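Local coordinates for phage-related protein (Bordetella bronchiseptica RB50, PDB 3BJQ) that is of no established function but belongs to a phage major capsid protein family and probably serves as a phage coat protein, at residues E[135-140]-E[297-302]; E[176-181]-E[247-252]. One frame throughout, in Å; residues are numbered along the deposited sequence.

Contact 1: E[135-140]-E[297-302]; sequences AKYNAD and PALSGM
Lys136, Tyr137 and Asn138, in the connection that follows helix 105-131, pack against Leu299 and Met302 where strand 286-299 ends and the chain turns off. Met302 is a selenomethionine and gives the largest share of the surface. Its CG stands anti to the backbone N (chi1 178°), and the side chain then bends at chi2 and chi3, which lays CG, SE and CE in turn against Lys136, Tyr137 and Asn138. CG of Met302 lies 3.1 Å from the carbonyl O of Lys136 and also touches CA of Tyr137. Further out, SE of Met302 lies 3.8 Å from the backbone N of Asn138. The methyl CE of Met302 ends beside the amide of Asn138, 3.8 Å from ND2, and the two side chains cross at about a right angle. The Tyr137 ring runs past Met302 in the opposite direction, with CD1 of Tyr137 3.9 Å from CG of Met302. CD1 of Leu299 meets CB of Lys136 at 4.0 Å and also approaches the phenol end of Tyr137. The hydroxyl of Tyr137 is hydrogen-bonded to the carbonyl of Ala131, at the end of helix 105-131. One water accepts from the backbone N of Leu299 at 3.0 Å and, weakly, from NZ of Lys136. Direct contact across the two segments rests on carbon and selenium and is mainly van der Waals, with a water, weakly held on the lysine side, as a polar bridge.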
ATOM      1  N   ALA E 135      -5.152  41.801 -40.533  1.00 39.49           N
ATOM      2  CA  ALA E 135      -5.700  42.957 -39.830  1.00 40.80           C
ATOM      3  C   ALA E 135      -5.259  43.033 -38.358  1.00 41.32           C
ATOM      4  O   ALA E 135      -5.345  44.081 -37.740  1.00 43.26           O
ATOM      5  CB  ALA E 135      -7.217  42.940 -39.907  1.00 41.43           C
ATOM      6  N   LYS E 136      -4.767  41.934 -37.804  1.00 40.41           N
ATOM      7  CA  LYS E 136      -4.380  41.896 -36.394  1.00 39.79           C
ATOM      8  C   LYS E 136      -2.937  42.309 -36.207  1.00 39.36           C
ATOM      9  O   LYS E 136      -2.463  42.381 -35.085  1.00 40.24           O
ATOM     10  CB  LYS E 136      -4.542  40.485 -35.832  1.00 40.69           C
ATOM     11  CG  LYS E 136      -5.851  39.805 -36.242  1.00 44.35           C
ATOM     12  CD  LYS E 136      -6.987  40.170 -35.365  1.00 50.07           C
ATOM     13  CE  LYS E 136      -7.221  39.142 -34.283  1.00 50.80           C
ATOM     14  NZ  LYS E 136      -8.265  39.694 -33.364  1.00 54.42           N
ATOM     15  N   TYR E 137      -2.226  42.571 -37.296  1.00 39.45           N
ATOM     16  CA  TYR E 137      -0.812  42.897 -37.208  1.00 37.85           C
ATOM     17  C   TYR E 137      -0.558  44.306 -37.687  1.00 38.62           C
ATOM     18  O   TYR E 137      -1.268  44.795 -38.564  1.00 40.23           O
ATOM     19  CB  TYR E 137      -0.027  41.919 -38.071  1.00 36.14           C
ATOM     20  CG  TYR E 137      -0.181  40.491 -37.628  1.00 36.79           C
ATOM     21  CD1 TYR E 137       0.661  39.953 -36.654  1.00 36.52           C
ATOM     22  CD2 TYR E 137      -1.187  39.687 -38.148  1.00 34.61           C
ATOM     23  CE1 TYR E 137       0.519  38.660 -36.228  1.00 36.46           C
ATOM     24  CE2 TYR E 137      -1.338  38.378 -37.726  1.00 36.03           C
ATOM     25  CZ  TYR E 137      -0.476  37.871 -36.768  1.00 33.97           C
ATOM     26  OH  TYR E 137      -0.594  36.578 -36.337  1.00 32.50           O
ATOM     27  N   ASN E 138       0.469  44.944 -37.128  1.00 39.62           N
ATOM     28  CA  ASN E 138       0.928  46.228 -37.643  1.00 41.52           C
ATOM     29  C   ASN E 138       1.837  45.946 -38.848  1.00 41.80           C
ATOM     30  O   ASN E 138       2.264  44.817 -39.030  1.00 40.22           O
ATOM     31  CB  ASN E 138       1.545  47.099 -36.525  1.00 40.00           C
ATOM     32  CG  ASN E 138       2.943  46.694 -36.137  1.00 44.18           C
ATOM     33  OD1 ASN E 138       3.652  46.043 -36.896  1.00 50.09           O
ATOM     34  ND2 ASN E 138       3.366  47.117 -34.943  1.00 44.62           N
ATOM     35  N   ALA E 139       2.096  46.960 -39.673  1.00 43.28           N
ATOM     36  CA  ALA E 139       2.809  46.807 -40.942  1.00 42.67           C
ATOM     37  C   ALA E 139       4.209  46.237 -40.792  1.00 43.51           C
ATOM     38  O   ALA E 139       4.676  45.569 -41.711  1.00 45.33           O
ATOM     39  CB  ALA E 139       2.859  48.163 -41.702  1.00 44.77           C
ATOM     40  N   ASP E 140       4.878  46.487 -39.663  1.00 42.21           N
ATOM     41  CA  ASP E 140       6.210  45.921 -39.423  1.00 43.71           C
ATOM     42  C   ASP E 140       6.171  44.437 -39.028  1.00 40.79           C
ATOM     43  O   ASP E 140       7.222  43.799 -38.933  1.00 41.01           O
ATOM     44  CB  ASP E 140       6.946  46.703 -38.322  1.00 44.46           C
ATOM     45  CG  ASP E 140       7.303  48.133 -38.733  1.00 54.25           C
ATOM     46  OD1 ASP E 140       6.844  48.623 -39.791  1.00 61.91           O
ATOM     47  OD2 ASP E 140       8.062  48.778 -37.975  1.00 63.45           O
ATOM     48  N   PRO E 297      -9.564  30.611 -28.527  1.00 32.94           N
ATOM     49  CA  PRO E 297      -8.255  31.205 -28.810  1.00 32.43           C
ATOM     50  C   PRO E 297      -8.296  32.734 -28.769  1.00 34.54           C
ATOM     51  O   PRO E 297      -9.267  33.324 -29.212  1.00 31.35           O
ATOM     52  CB  PRO E 297      -7.959  30.740 -30.245  1.00 31.81           C
ATOM     53  CG  PRO E 297      -8.774  29.497 -30.403  1.00 35.79           C
ATOM     54  CD  PRO E 297     -10.027  29.747 -29.635  1.00 32.14           C
ATOM     55  N   ALA E 298      -7.234  33.346 -28.256  1.00 33.69           N
ATOM     56  CA  ALA E 298      -7.154  34.791 -28.119  1.00 33.77           C
ATOM     57  C   ALA E 298      -5.723  35.227 -28.470  1.00 34.47           C
ATOM     58  O   ALA E 298      -4.766  34.606 -28.037  1.00 33.73           O
ATOM     59  CB  ALA E 298      -7.503  35.186 -26.711  1.00 32.66           C
ATOM     60  N   LEU E 299      -5.597  36.270 -29.285  1.00 35.06           N
ATOM     61  CA  LEU E 299      -4.301  36.842 -29.598  1.00 35.94           C
ATOM     62  C   LEU E 299      -4.066  37.862 -28.480  1.00 35.94           C
ATOM     63  O   LEU E 299      -4.823  38.787 -28.326  1.00 37.71           O
ATOM     64  CB  LEU E 299      -4.314  37.492 -30.995  1.00 38.48           C
ATOM     65  CG  LEU E 299      -2.954  37.600 -31.693  1.00 37.54           C
ATOM     66  CD1 LEU E 299      -3.101  37.911 -33.180  1.00 40.57           C
ATOM     67  CD2 LEU E 299      -2.095  38.616 -31.022  1.00 34.39           C
ATOM     68  N   SER E 300      -3.046  37.644 -27.664  1.00 36.27           N
ATOM     69  CA  SER E 300      -2.742  38.542 -26.557  1.00 34.83           C
ATOM     70  C   SER E 300      -1.546  39.430 -26.860  1.00 33.32           C
ATOM     71  O   SER E 300      -1.507  40.541 -26.392  1.00 32.41           O
ATOM     72  CB  SER E 300      -2.535  37.734 -25.246  1.00 35.15           C
ATOM     73  OG  SER E 300      -1.672  36.614 -25.434  1.00 35.99           O
ATOM     74  N   GLY E 301      -0.581  38.943 -27.646  1.00 34.07           N
ATOM     75  CA  GLY E 301       0.667  39.660 -27.900  1.00 33.76           C
ATOM     76  C   GLY E 301       1.078  39.716 -29.364  1.00 35.19           C
ATOM     77  O   GLY E 301       1.926  38.951 -29.811  1.00 35.57           O
HETATM   78  N   MSE E 302       0.498  40.659 -30.092  1.00 36.62           N
HETATM   79  CA  MSE E 302       0.763  40.835 -31.529  1.00 38.57           C
HETATM   80  C   MSE E 302       2.240  41.019 -31.847  1.00 37.66           C
HETATM   81  O   MSE E 302       2.745  40.459 -32.812  1.00 38.20           O
HETATM   82  CB  MSE E 302      -0.045  42.006 -32.084  1.00 38.57           C
HETATM   83  CG  MSE E 302       0.201  42.296 -33.576  1.00 43.34           C
HETATM   84 SE   MSE E 302       1.677  43.504 -33.860  0.75 42.51          SE
HETATM   85  CE  MSE E 302       0.771  45.078 -33.005  1.00 38.51           C
TER
HETATM   86  O   HOH W   1      -8.007  37.510 -30.651  1.00 40.71           O

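Contact 2: E[176-181]-E[247-252]; sequences EPNRLM and LGYVSD
A classic beta bulge joins 176-181 to 247-252: Asn178 and Arg179 both face Gly248. Their two backbone N atoms donate to the single carbonyl O of Gly248, each at 3.0 Å. In return Gly248 N donates to Arg179 O. One residue further on, Leu180 and Leu247 form a non-hydrogen-bonded pair and lie side by side, CD1 to CD1 3.9 Å. These are neighbouring antiparallel strands, 179-183 and 245-248, inside a mixed sheet, and helix 158-173 covers the face that carries the two leucines. The side chain of the bulge residue Asn178 extends the pairing to Val250. Its CG sits between the backbone N and the carbonyl carbon (chi1 57°), which brings the amide to Val250. OD1 of Asn178 accepts from Val250 N at 2.9 Å, in the carbonyl plane and nearly straight at 174°. ND2 of Asn178 donates to Val250 O at 2.8 Å, and the two bonds fix the rotation of the amide. CG of Arg179 crosses over Val250, 3.4 Å from CG2. The Arg179 guanidinium then reaches Asp252 in a salt bridge, Arg179 NH2 to Asp252 OD1 2.7 Å, with the two planes only 14° apart. Arg179 NH1 also donates to Asn178 O, from above that carbonyl plane.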
ATOM      1  N   GLU E 176      13.846  35.813 -28.875  1.00 44.55           N
ATOM      2  CA  GLU E 176      13.788  35.181 -30.196  1.00 44.51           C
ATOM      3  C   GLU E 176      12.452  34.478 -30.324  1.00 41.74           C
ATOM      4  O   GLU E 176      11.979  33.882 -29.345  1.00 41.47           O
ATOM      5  CB  GLU E 176      14.910  34.134 -30.360  1.00 44.74           C
ATOM      6  CG  GLU E 176      16.343  34.709 -30.324  1.00 51.68           C
ATOM      7  CD  GLU E 176      16.701  35.596 -31.540  1.00 56.05           C
ATOM      8  OE1 GLU E 176      16.357  35.240 -32.697  1.00 60.05           O
ATOM      9  OE2 GLU E 176      17.336  36.651 -31.326  1.00 57.88           O
ATOM     10  N   PRO E 177      11.830  34.548 -31.515  1.00 39.67           N
ATOM     11  CA  PRO E 177      10.650  33.714 -31.712  1.00 37.99           C
ATOM     12  C   PRO E 177      11.070  32.251 -31.637  1.00 36.10           C
ATOM     13  O   PRO E 177      12.193  31.925 -32.011  1.00 35.34           O
ATOM     14  CB  PRO E 177      10.175  34.090 -33.117  1.00 36.65           C
ATOM     15  CG  PRO E 177      11.322  34.678 -33.784  1.00 40.91           C
ATOM     16  CD  PRO E 177      12.151  35.335 -32.717  1.00 39.11           C
ATOM     17  N   ASN E 178      10.196  31.394 -31.119  1.00 34.58           N
ATOM     18  CA  ASN E 178      10.513  29.979 -30.950  1.00 33.39           C
ATOM     19  C   ASN E 178       9.558  29.023 -31.659  1.00 33.64           C
ATOM     20  O   ASN E 178       9.691  27.798 -31.523  1.00 33.21           O
ATOM     21  CB  ASN E 178      10.596  29.636 -29.458  1.00 35.37           C
ATOM     22  CG  ASN E 178       9.334  29.974 -28.718  1.00 28.86           C
ATOM     23  OD1 ASN E 178       8.374  30.473 -29.304  1.00 35.19           O
ATOM     24  ND2 ASN E 178       9.321  29.699 -27.426  1.00 32.98           N
ATOM     25  N   ARG E 179       8.612  29.579 -32.410  1.00 32.08           N
ATOM     26  CA  ARG E 179       7.664  28.791 -33.165  1.00 33.48           C
ATOM     27  C   ARG E 179       7.618  29.282 -34.586  1.00 33.51           C
ATOM     28  O   ARG E 179       7.377  30.457 -34.806  1.00 34.42           O
ATOM     29  CB  ARG E 179       6.245  28.961 -32.651  1.00 35.30           C
ATOM     30  CG  ARG E 179       5.983  28.441 -31.316  1.00 40.76           C
ATOM     31  CD  ARG E 179       5.883  26.931 -31.264  1.00 42.92           C
ATOM     32  NE  ARG E 179       5.595  26.597 -29.878  1.00 43.28           N
ATOM     33  CZ  ARG E 179       6.514  26.552 -28.925  1.00 46.25           C
ATOM     34  NH1 ARG E 179       7.789  26.753 -29.213  1.00 43.07           N
ATOM     35  NH2 ARG E 179       6.155  26.276 -27.685  1.00 52.56           N
ATOM     36  N   LEU E 180       7.816  28.384 -35.543  1.00 31.74           N
ATOM     37  CA  LEU E 180       7.616  28.730 -36.958  1.00 30.83           C
ATOM     38  C   LEU E 180       6.559  27.782 -37.494  1.00 30.50           C
ATOM     39  O   LEU E 180       6.721  26.576 -37.385  1.00 29.35           O
ATOM     40  CB  LEU E 180       8.935  28.652 -37.749  1.00 30.87           C
ATOM     41  CG  LEU E 180       8.980  29.300 -39.154  1.00 32.84           C
ATOM     42  CD1 LEU E 180      10.376  29.817 -39.466  1.00 47.46           C
ATOM     43  CD2 LEU E 180       8.553  28.318 -40.189  1.00 36.47           C
HETATM   44  N   MSE E 181       5.456  28.342 -38.009  1.00 29.77           N
HETATM   45  CA  MSE E 181       4.400  27.589 -38.645  1.00 31.32           C
HETATM   46  C   MSE E 181       4.565  27.664 -40.172  1.00 31.33           C
HETATM   47  O   MSE E 181       4.449  28.731 -40.760  1.00 30.38           O
HETATM   48  CB  MSE E 181       3.027  28.182 -38.266  1.00 31.42           C
HETATM   49  CG  MSE E 181       1.824  27.317 -38.567  1.00 31.85           C
HETATM   50 SE   MSE E 181       1.314  27.081 -40.416  0.75 32.02          SE
HETATM   51  CE  MSE E 181       1.015  28.897 -40.912  1.00 24.33           C
ATOM     52  N   LEU E 247       5.457  33.231 -37.776  1.00 30.71           N
ATOM     53  CA  LEU E 247       6.489  33.084 -36.750  1.00 31.77           C
ATOM     54  C   LEU E 247       6.029  33.736 -35.473  1.00 31.47           C
ATOM     55  O   LEU E 247       5.417  34.778 -35.519  1.00 31.64           O
ATOM     56  CB  LEU E 247       7.753  33.827 -37.118  1.00 32.46           C
ATOM     57  CG  LEU E 247       8.858  33.162 -37.923  1.00 42.31           C
ATOM     58  CD1 LEU E 247       8.574  33.243 -39.438  1.00 41.52           C
ATOM     59  CD2 LEU E 247      10.130  33.907 -37.552  1.00 39.45           C
ATOM     60  N   GLY E 248       6.409  33.188 -34.328  1.00 31.04           N
ATOM     61  CA  GLY E 248       6.031  33.818 -33.079  1.00 31.81           C
ATOM     62  C   GLY E 248       6.836  33.356 -31.903  1.00 31.15           C
ATOM     63  O   GLY E 248       7.524  32.335 -31.964  1.00 30.07           O
ATOM     64  N   TYR E 249       6.796  34.170 -30.858  1.00 32.40           N
ATOM     65  CA  TYR E 249       7.251  33.762 -29.539  1.00 31.63           C
ATOM     66  C   TYR E 249       6.002  33.265 -28.817  1.00 31.78           C
ATOM     67  O   TYR E 249       5.066  34.029 -28.582  1.00 32.04           O
ATOM     68  CB  TYR E 249       7.910  34.889 -28.732  1.00 33.24           C
ATOM     69  CG  TYR E 249       8.137  34.439 -27.320  1.00 29.36           C
ATOM     70  CD1 TYR E 249       9.174  33.588 -27.015  1.00 28.93           C
ATOM     71  CD2 TYR E 249       7.266  34.802 -26.295  1.00 29.29           C
ATOM     72  CE1 TYR E 249       9.365  33.123 -25.717  1.00 31.45           C
ATOM     73  CE2 TYR E 249       7.444  34.336 -24.996  1.00 28.89           C
ATOM     74  CZ  TYR E 249       8.507  33.510 -24.707  1.00 30.13           C
ATOM     75  OH  TYR E 249       8.710  33.049 -23.415  1.00 31.86           O
ATOM     76  N   VAL E 250       6.001  31.964 -28.513  1.00 32.36           N
ATOM     77  CA  VAL E 250       4.931  31.290 -27.760  1.00 31.74           C
ATOM     78  C   VAL E 250       5.607  30.728 -26.528  1.00 32.71           C
ATOM     79  O   VAL E 250       6.618  29.990 -26.626  1.00 31.97           O
ATOM     80  CB  VAL E 250       4.305  30.152 -28.585  1.00 31.30           C
ATOM     81  CG1 VAL E 250       3.099  29.506 -27.859  1.00 32.86           C
ATOM     82  CG2 VAL E 250       3.863  30.671 -29.940  1.00 31.55           C
ATOM     83  N   SER E 251       5.128  31.123 -25.359  1.00 33.91           N
ATOM     84  CA  SER E 251       5.750  30.644 -24.137  1.00 35.14           C
ATOM     85  C   SER E 251       5.804  29.104 -24.089  1.00 35.10           C
ATOM     86  O   SER E 251       4.811  28.425 -24.359  1.00 34.20           O
ATOM     87  CB  SER E 251       5.014  31.170 -22.904  1.00 37.66           C
ATOM     88  OG  SER E 251       5.536  30.562 -21.752  1.00 39.86           O
ATOM     89  N   ASP E 252       6.979  28.596 -23.721  1.00 35.63           N
ATOM     90  CA  ASP E 252       7.233  27.173 -23.530  1.00 36.82           C
ATOM     91  C   ASP E 252       6.803  26.687 -22.134  1.00 34.50           C
ATOM     92  O   ASP E 252       7.080  25.576 -21.777  1.00 35.00           O
ATOM     93  CB  ASP E 252       8.735  26.864 -23.699  1.00 35.18           C
ATOM     94  CG  ASP E 252       9.185  26.814 -25.160  1.00 44.29           C
ATOM     95  OD1 ASP E 252       8.339  26.689 -26.067  1.00 41.15           O
ATOM     96  OD2 ASP E 252      10.414  26.885 -25.400  1.00 45.41           O
TER

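Contact 2 is nested along the chain inside the loop closed by contact 1. The order is 135-140, 176-181, 247-252, 297-302. The centres of the two contacts are 14 Å apart, and their nearest atoms are about 6 Å apart without touching. Contact 2 lies within the six-stranded mixed sheet, between strands 179-183 and 245-248. Contact 1 lies beside it: its loop leads into strand 142-144, an outermost strand of this sheet within the chain, and its other segment leads from strand 286-299 of the five-stranded sheet toward strand 305-309. Strand 305-309 pairs with both 142-144 and 245-248. Contact 1 thus packs the link between the two sheets, 297-302, against the lead-in to strand 142-144, while contact 2 joins strands inside one sheet.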